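Local coordinates for fatty acid amide hydrolase (Candida albicans, PDB 6KVR), which probably hydrolyses monocarboxylic acid amides, fatty acid amides among them, to the carboxylate and ammonium, as a member of the amidase signature family, at residues S156-M161 against T201-T206; C120-F125 against S212-T217; G170-K175 against V283-G288. All coordinates share one frame; numbering follows the deposited sequence.

Interaction 1 (S156-M161 against T201-T206); sequences SLKEQM and TSQPQT
K158 and T201 pair as a parallel beta bridge where strands 155-158 and 199-201 end side by side. Two backbone bonds hold the pair: T201 N gives to L157 O at 2.9 Å, and E159 N gives to T201 O at 3.2 Å, on a lone pair of that carbonyl. A type I turn from K158 to M161 follows and brings E159 and Q160 round to Q203.

The side-chain bonds centre on the Q203 amide. Q203 NE2 donates to E159 OE1 at 2.6 Å, with the acceptor near the plane of the Q203 amide. The carboxylate receives it on the anti side, 32° out of plane, and the two flat groups stand nearly perpendicular, at 84°. E159 CG lies anti to the backbone N (chi1 -170°) and the chain bends at chi2, which carries the carboxylate to the amide. Q203 OE1 takes a weak bond from Q160 N at 3.1 Å. E159 also accepts from the backbone N of H169 and G170, so several donors share this buried carboxylate.

The K158 chain passes the amide, with K158 CG 3.6 Å from Q203 OE1. Outside the segments, K158 NZ hydrogen-bonds to S233 OG and S252 OG, and T201 OG1 and S156 OG both bond to E237.

K158 and S233 belong to the predicted charge relay, consistent with the Ser-Ser-Lys triad of amidase signature enzymes.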
loop_
_atom_site.group_PDB
_atom_site.type_symbol
_atom_site.label_atom_id
_atom_site.label_comp_id
_atom_site.label_asym_id
_atom_site.label_seq_id
_atom_site.Cartn_x
_atom_site.Cartn_y
_atom_site.Cartn_z
ATOM N N SER A 156 -15.026 -0.943 23.715
ATOM C CA SER A 156 -14.181 -2.047 24.140
ATOM C C SER A 156 -13.028 -2.246 23.156
ATOM O O SER A 156 -13.155 -1.982 21.959
ATOM C CB SER A 156 -14.994 -3.336 24.262
ATOM O OG SER A 156 -15.678 -3.604 23.052
ATOM N N LEU A 157 -11.905 -2.736 23.672
ATOM C CA LEU A 157 -10.633 -2.750 22.957
ATOM C C LEU A 157 -10.033 -4.151 22.998
ATOM O O LEU A 157 -9.953 -4.769 24.066
ATOM C CB LEU A 157 -9.659 -1.751 23.575
ATOM C CG LEU A 157 -10.062 -0.277 23.551
ATOM C CD1 LEU A 157 -9.173 0.490 24.474
ATOM C CD2 LEU A 157 -10.010 0.295 22.132
ATOM N N LYS A 158 -9.636 -4.658 21.832
ATOM C CA LYS A 158 -8.906 -5.920 21.791
ATOM C C LYS A 158 -7.599 -5.760 22.560
ATOM O O LYS A 158 -6.933 -4.726 22.456
ATOM C CB LYS A 158 -8.653 -6.325 20.337
ATOM C CG LYS A 158 -8.187 -7.752 20.111
ATOM C CD LYS A 158 -7.973 -8.004 18.617
ATOM C CE LYS A 158 -7.341 -9.378 18.366
ATOM N NZ LYS A 158 -7.530 -9.856 16.953
ATOM N N GLU A 159 -7.252 -6.779 23.355
ATOM C CA GLU A 159 -6.124 -6.663 24.281
ATOM C C GLU A 159 -4.804 -6.355 23.568
ATOM O O GLU A 159 -3.989 -5.576 24.076
ATOM C CB GLU A 159 -5.982 -7.946 25.114
ATOM C CG GLU A 159 -4.975 -7.841 26.283
ATOM C CD GLU A 159 -3.493 -8.005 25.860
ATOM O OE1 GLU A 159 -3.221 -8.454 24.716
ATOM O OE2 GLU A 159 -2.597 -7.668 26.672
ATOM N N GLN A 160 -4.552 -6.978 22.414
ATOM C CA GLN A 160 -3.228 -6.877 21.794
ATOM C C GLN A 160 -2.829 -5.443 21.429
ATOM O O GLN A 160 -1.644 -5.197 21.172
ATOM C CB GLN A 160 -3.160 -7.788 20.556
ATOM C CG GLN A 160 -4.133 -7.403 19.433
ATOM C CD GLN A 160 -3.446 -6.639 18.333
ATOM O OE1 GLN A 160 -2.231 -6.782 18.131
ATOM N NE2 GLN A 160 -4.211 -5.839 17.592
HETATM N N MSE A 161 -3.759 -4.497 21.414
HETATM C CA MSE A 161 -3.397 -3.107 21.134
HETATM C C MSE A 161 -2.750 -2.452 22.343
HETATM O O MSE A 161 -3.262 -2.563 23.457
HETATM C CB MSE A 161 -4.622 -2.290 20.710
HETATM C CG MSE A 161 -5.275 -2.776 19.441
HETATM SE SE MSE A 161 -6.868 -1.724 18.956
HETATM C CE MSE A 161 -8.012 -2.385 20.360
ATOM N N THR A 201 -10.426 -7.053 25.775
ATOM C CA THR A 201 -11.095 -8.321 25.522
ATOM C C THR A 201 -10.125 -9.403 25.073
ATOM O O THR A 201 -9.018 -9.130 24.598
ATOM C CB THR A 201 -12.183 -8.142 24.467
ATOM O OG1 THR A 201 -11.645 -7.421 23.349
ATOM C CG2 THR A 201 -13.357 -7.361 25.053
ATOM N N SER A 202 -10.596 -10.642 25.173
ATOM C CA SER A 202 -9.770 -11.826 25.004
ATOM C C SER A 202 -9.487 -12.122 23.538
ATOM O O SER A 202 -10.158 -11.629 22.623
ATOM C CB SER A 202 -10.423 -13.048 25.653
ATOM O OG SER A 202 -11.674 -13.310 25.029
ATOM N N GLN A 203 -8.473 -12.959 23.345
ATOM C CA GLN A 203 -7.935 -13.343 22.051
ATOM C C GLN A 203 -7.202 -14.663 22.240
ATOM O O GLN A 203 -6.739 -14.956 23.343
ATOM C CB GLN A 203 -6.982 -12.266 21.518
ATOM C CG GLN A 203 -5.771 -12.115 22.415
ATOM C CD GLN A 203 -5.296 -10.693 22.556
ATOM O OE1 GLN A 203 -5.765 -9.785 21.860
ATOM N NE2 GLN A 203 -4.366 -10.484 23.479
ATOM N N PRO A 204 -7.101 -15.477 21.209
ATOM C CA PRO A 204 -6.364 -16.737 21.339
ATOM C C PRO A 204 -4.856 -16.529 21.389
ATOM O O PRO A 204 -4.321 -15.536 20.894
ATOM C CB PRO A 204 -6.760 -17.499 20.072
ATOM C CG PRO A 204 -7.028 -16.369 19.073
ATOM C CD PRO A 204 -7.757 -15.343 19.902
ATOM N N GLN A 205 -4.173 -17.500 22.001
ATOM C CA GLN A 205 -2.737 -17.654 21.814
ATOM C C GLN A 205 -2.387 -17.741 20.323
ATOM O O GLN A 205 -3.009 -18.505 19.571
ATOM C CB GLN A 205 -2.291 -18.912 22.565
ATOM C CG GLN A 205 -0.868 -19.371 22.338
ATOM C CD GLN A 205 -0.694 -20.828 22.781
ATOM O OE1 GLN A 205 -1.120 -21.758 22.089
ATOM N NE2 GLN A 205 -0.085 -21.026 23.938
ATOM N N THR A 206 -1.386 -16.954 19.909
ATOM C CA THR A 206 -0.833 -16.727 18.560
ATOM C C THR A 206 -1.682 -15.763 17.737
ATOM O O THR A 206 -1.213 -15.309 16.685
ATOM C CB THR A 206 -0.614 -18.002 17.705
ATOM O OG1 THR A 206 -1.861 -18.477 17.163
ATOM C CG2 THR A 206 0.067 -19.125 18.491
#

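Interaction 2 (C120-F125 against S212-T217); sequences CAMELF and SANNFT
The F216 ring meets the selenomethionine M122 obliquely. M122 CE comes 3.9 Å from F216 CG and closer still, 3.5 Å, to F216 CB, so the methyl rests at the root of the ring. At the ring edge, in its plane, lies N214 OD1 of the same loop. The ring also stacks with the ring of H169.

The N214 amide shapes the loop that receives the methyl. N214 OD1 accepts from F216 N at 2.7 Å, an Asx turn, and from T217 N at 2.9 Å, an Asx motif. Both donors are tilted somewhat from the carbonyl plane. At the other end of the amide, N214 ND2 gives to S212 O at 3.1 Å, almost head-on to the S212 carbonyl. Three bonds thus fix the rotation of this buried side chain.

M122 reaches the loop with its last atom. The chain bends at chi2 (-145°) and again at chi3 (47°), which turns CE in among N214, F216 and T217. T217 CG2 stands 4.0 Å from M122 CE and 4.2 Å from A121 O. The contact across the two segments is apolar packing.

A classic beta bulge at M122 and E123 sits opposite R200, at the edge strand 123-124 of the sheet beside strand 199-201. Y34 of helix 20-40 covers M122, and L38 of the same helix packs on T217. R35 holds the carbonyls of N215 and F216. C120 leans on helix 235-243.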
loop_
_atom_site.group_PDB
_atom_site.type_symbol
_atom_site.label_atom_id
_atom_site.label_comp_id
_atom_site.label_asym_id
_atom_site.label_seq_id
_atom_site.Cartn_x
_atom_site.Cartn_y
_atom_site.Cartn_z
ATOM N N CYS A 120 -15.383 -12.976 28.389
ATOM C CA CYS A 120 -14.904 -12.162 27.285
ATOM C C CYS A 120 -13.836 -11.128 27.659
ATOM O O CYS A 120 -13.194 -10.589 26.751
ATOM C CB CYS A 120 -16.089 -11.444 26.631
ATOM S SG CYS A 120 -16.972 -10.374 27.782
ATOM N N ALA A 121 -13.608 -10.836 28.942
ATOM C CA ALA A 121 -12.624 -9.830 29.337
ATOM C C ALA A 121 -11.285 -10.463 29.720
ATOM O O ALA A 121 -11.246 -11.560 30.289
ATOM C CB ALA A 121 -13.144 -8.986 30.506
HETATM N N MSE A 122 -10.182 -9.765 29.403
HETATM C CA MSE A 122 -8.858 -10.111 29.946
HETATM C C MSE A 122 -8.415 -9.128 31.023
HETATM O O MSE A 122 -7.592 -9.459 31.881
HETATM C CB MSE A 122 -7.770 -10.146 28.859
HETATM C CG MSE A 122 -8.140 -10.869 27.595
HETATM SE SE MSE A 122 -6.619 -11.834 26.756
HETATM C CE MSE A 122 -6.046 -12.618 28.433
ATOM N N GLU A 123 -8.938 -7.906 30.937
ATOM C CA GLU A 123 -8.623 -6.841 31.872
ATOM C C GLU A 123 -9.877 -6.005 32.054
ATOM O O GLU A 123 -10.579 -5.700 31.086
ATOM C CB GLU A 123 -7.462 -5.959 31.381
ATOM C CG GLU A 123 -6.063 -6.469 31.758
ATOM C CD GLU A 123 -4.975 -5.381 31.690
ATOM O OE1 GLU A 123 -3.857 -5.602 32.227
ATOM O OE2 GLU A 123 -5.239 -4.310 31.091
ATOM N N LEU A 124 -10.163 -5.654 33.300
ATOM C CA LEU A 124 -11.300 -4.815 33.635
ATOM C C LEU A 124 -10.793 -3.649 34.458
ATOM O O LEU A 124 -9.983 -3.842 35.366
ATOM C CB LEU A 124 -12.336 -5.595 34.428
ATOM C CG LEU A 124 -13.479 -6.247 33.668
ATOM C CD1 LEU A 124 -14.311 -7.077 34.654
ATOM C CD2 LEU A 124 -14.305 -5.164 33.031
ATOM N N PHE A 125 -11.232 -2.442 34.125
ATOM C CA PHE A 125 -10.830 -1.288 34.920
ATOM C C PHE A 125 -12.009 -0.313 34.953
ATOM O O PHE A 125 -11.954 0.805 34.421
ATOM C CB PHE A 125 -9.539 -0.624 34.424
ATOM C CG PHE A 125 -9.333 -0.642 32.927
ATOM C CD1 PHE A 125 -8.825 -1.769 32.283
ATOM C CD2 PHE A 125 -9.573 0.498 32.174
ATOM C CE1 PHE A 125 -8.591 -1.766 30.887
ATOM C CE2 PHE A 125 -9.348 0.520 30.793
ATOM C CZ PHE A 125 -8.858 -0.619 30.146
ATOM N N SER A 212 -10.784 -18.779 20.702
ATOM C CA SER A 212 -10.247 -17.963 21.787
ATOM C C SER A 212 -9.233 -18.628 22.725
ATOM O O SER A 212 -8.680 -17.923 23.586
ATOM C CB SER A 212 -11.400 -17.417 22.652
ATOM O OG SER A 212 -12.407 -18.395 22.849
ATOM N N ALA A 213 -8.955 -19.931 22.601
ATOM C CA ALA A 213 -8.175 -20.606 23.644
ATOM C C ALA A 213 -6.847 -19.902 23.883
ATOM O O ALA A 213 -6.087 -19.646 22.949
ATOM C CB ALA A 213 -7.925 -22.075 23.284
ATOM N N ASN A 214 -6.584 -19.572 25.145
ATOM C CA ASN A 214 -5.312 -18.992 25.553
ATOM C C ASN A 214 -4.993 -19.450 26.976
ATOM O O ASN A 214 -5.865 -19.938 27.704
ATOM C CB ASN A 214 -5.354 -17.464 25.472
ATOM C CG ASN A 214 -6.280 -16.859 26.515
ATOM O OD1 ASN A 214 -5.890 -16.670 27.670
ATOM N ND2 ASN A 214 -7.512 -16.550 26.111
ATOM N N ASN A 215 -3.735 -19.266 27.373
ATOM C CA ASN A 215 -3.257 -19.722 28.671
ATOM C C ASN A 215 -3.508 -18.731 29.799
ATOM O O ASN A 215 -3.102 -19.004 30.929
ATOM C CB ASN A 215 -1.760 -20.039 28.605
ATOM C CG ASN A 215 -1.496 -21.408 28.013
ATOM O OD1 ASN A 215 -2.152 -22.385 28.382
ATOM N ND2 ASN A 215 -0.558 -21.487 27.081
ATOM N N PHE A 216 -4.140 -17.587 29.534
ATOM C CA PHE A 216 -4.435 -16.648 30.616
ATOM C C PHE A 216 -5.820 -16.917 31.205
ATOM O O PHE A 216 -5.950 -17.179 32.400
ATOM C CB PHE A 216 -4.372 -15.194 30.127
ATOM C CG PHE A 216 -3.013 -14.721 29.691
ATOM C CD1 PHE A 216 -2.526 -15.018 28.426
ATOM C CD2 PHE A 216 -2.261 -13.886 30.508
ATOM C CE1 PHE A 216 -1.283 -14.532 28.004
ATOM C CE2 PHE A 216 -1.027 -13.398 30.087
ATOM C CZ PHE A 216 -0.544 -13.721 28.835
ATOM N N THR A 217 -6.854 -16.871 30.368
ATOM C CA THR A 217 -8.245 -16.948 30.803
ATOM C C THR A 217 -9.026 -18.117 30.214
ATOM O O THR A 217 -10.222 -18.233 30.504
ATOM C CB THR A 217 -8.985 -15.656 30.427
ATOM O OG1 THR A 217 -8.910 -15.466 28.998
ATOM C CG2 THR A 217 -8.360 -14.456 31.137
#

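Interaction 3 (G170-K175 against V283-G288); sequences GGYVSK and VSSGAG
G170 and V283 bring two loops together, with their CA atoms 5.0 Å apart. The 170-175 segment follows strand 155-158 and ends in a 3-10 turn, where K175 N bonds to Y172 O. The 283-288 segment lies between strands 268-271 and 295-300 and makes an ST turn: S284 OG accepts from G286 N at 2.9 Å. G170 and G171 both have positive phi, 59° and 84°. The chain at G170 runs close against V283.

V283 CG1 is the hub of the side-chain packing. It lies anti to the backbone N (chi1 169°), and this torsion sends it across to the other loop. V283 CG1 meets G170 CA at 4.0 Å, Y172 CD2 at 4.1 Å and K175 CG at 4.2 Å. The Y172 and V283 side chains lie alongside each other, pointing opposite ways. Along the ring edge, near the ring plane, sit V283 CG1 and S284 CA. K175 crosses V283 at a slant with the aliphatic part of its chain.

Helix 402-409 packs on both segments. L407 touches Y172 and K175, M403 touches S285, and the Y172 hydroxyl bonds to Q404. S284 also packs on L207, a predicted substrate-binding residue, which puts the contact beside the likely substrate site. Further along, G288 O accepts from N441 of the second subunit.

At the far end of the ring Y172 OH lies 3.6 Å from S285 CB. A water joins the two loops here: it donates to Y172 OH at 3.2 Å and accepts from S285 N at 2.9 Å.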
loop_
_atom_site.group_PDB
_atom_site.type_symbol
_atom_site.label_atom_id
_atom_site.label_comp_id
_atom_site.label_asym_id
_atom_site.label_seq_id
_atom_site.Cartn_x
_atom_site.Cartn_y
_atom_site.Cartn_z
ATOM N N GLY A 170 -0.750 -9.607 23.890
ATOM C CA GLY A 170 -1.183 -10.187 22.624
ATOM C C GLY A 170 -1.403 -11.685 22.659
ATOM O O GLY A 170 -1.262 -12.350 21.620
ATOM N N GLY A 171 -1.734 -12.238 23.837
ATOM C CA GLY A 171 -1.889 -13.665 24.011
ATOM C C GLY A 171 -0.611 -14.447 24.270
ATOM O O GLY A 171 -0.686 -15.670 24.462
ATOM N N TYR A 172 0.555 -13.797 24.288
ATOM C CA TYR A 172 1.834 -14.474 24.500
ATOM C C TYR A 172 2.242 -14.307 25.957
ATOM O O TYR A 172 2.353 -13.177 26.447
ATOM C CB TYR A 172 2.925 -13.916 23.585
ATOM C CG TYR A 172 2.653 -14.066 22.101
ATOM C CD1 TYR A 172 2.871 -15.279 21.452
ATOM C CD2 TYR A 172 2.181 -12.998 21.350
ATOM C CE1 TYR A 172 2.636 -15.423 20.089
ATOM C CE2 TYR A 172 1.929 -13.132 19.997
ATOM C CZ TYR A 172 2.156 -14.349 19.373
ATOM O OH TYR A 172 1.919 -14.479 18.027
ATOM N N VAL A 173 2.449 -15.423 26.659
ATOM C CA VAL A 173 2.807 -15.312 28.074
ATOM C C VAL A 173 4.154 -14.615 28.221
ATOM O O VAL A 173 4.349 -13.796 29.128
ATOM C CB VAL A 173 2.789 -16.694 28.753
ATOM C CG1 VAL A 173 3.537 -16.646 30.091
ATOM C CG2 VAL A 173 1.336 -17.133 28.957
ATOM N N SER A 174 5.086 -14.892 27.295
ATOM C CA SER A 174 6.375 -14.217 27.311
ATOM C C SER A 174 6.246 -12.699 27.339
ATOM O O SER A 174 7.153 -12.025 27.829
ATOM C CB SER A 174 7.204 -14.653 26.102
ATOM O OG SER A 174 6.678 -14.083 24.913
ATOM N N LYS A 175 5.130 -12.143 26.867
ATOM C CA LYS A 175 4.942 -10.698 26.828
ATOM C C LYS A 175 4.145 -10.166 28.015
ATOM O O LYS A 175 3.767 -8.987 28.019
ATOM C CB LYS A 175 4.258 -10.289 25.519
ATOM C CG LYS A 175 5.109 -10.518 24.290
ATOM C CD LYS A 175 6.039 -9.326 24.123
ATOM C CE LYS A 175 7.254 -9.613 23.285
ATOM N NZ LYS A 175 7.819 -8.307 22.865
ATOM N N VAL A 283 0.969 -5.806 19.954
ATOM C CA VAL A 283 1.771 -7.023 20.039
ATOM C C VAL A 283 1.173 -8.071 19.106
ATOM O O VAL A 283 -0.037 -8.346 19.158
ATOM C CB VAL A 283 1.844 -7.559 21.485
ATOM C CG1 VAL A 283 2.458 -8.951 21.505
ATOM C CG2 VAL A 283 2.661 -6.634 22.341
ATOM N N SER A 284 2.021 -8.659 18.267
ATOM C CA SER A 284 1.649 -9.739 17.357
ATOM C C SER A 284 2.942 -10.264 16.766
ATOM O O SER A 284 4.015 -9.696 16.983
ATOM C CB SER A 284 0.694 -9.269 16.250
ATOM O OG SER A 284 1.415 -8.834 15.097
ATOM N N SER A 285 2.838 -11.348 16.007
ATOM C CA SER A 285 4.006 -11.871 15.312
ATOM C C SER A 285 4.180 -11.292 13.898
ATOM O O SER A 285 5.008 -11.794 13.130
ATOM C CB SER A 285 3.933 -13.397 15.261
ATOM O OG SER A 285 3.027 -13.804 14.254
ATOM N N GLY A 286 3.451 -10.234 13.549
ATOM C CA GLY A 286 3.390 -9.745 12.184
ATOM C C GLY A 286 4.314 -8.605 11.805
ATOM O O GLY A 286 4.130 -8.020 10.726
ATOM N N ALA A 287 5.306 -8.272 12.635
ATOM C CA ALA A 287 6.193 -7.147 12.334
ATOM C C ALA A 287 6.881 -7.347 10.983
ATOM O O ALA A 287 7.546 -8.360 10.755
ATOM C CB ALA A 287 7.240 -6.981 13.436
ATOM N N GLY A 288 6.711 -6.377 10.084
ATOM C CA GLY A 288 7.343 -6.425 8.789
ATOM C C GLY A 288 6.600 -7.238 7.756
ATOM O O GLY A 288 7.064 -7.326 6.608
HETATM O O HOH W 1 0.420 -12.883 15.733
#

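How the interactions relate
Interaction 1 is the most central, deep in the core at the ends of two parallel strands, and its chemistry is polar. Interaction 2 is also buried but lies at the edge of the same sheet, where packing replaces hydrogen bonding across the contact. Interaction 3 is only partly buried and joins two loops by packing and a water. The three form a continuous cluster. S202 N bonds to C120 O and Q205 N to A213 O, tying interactions 1 and 2. Interactions 1 and 3 share the E159 carboxylate, and Q160 O bonds to V283 N. F216 packs on G171 and V173 between 2 and 3.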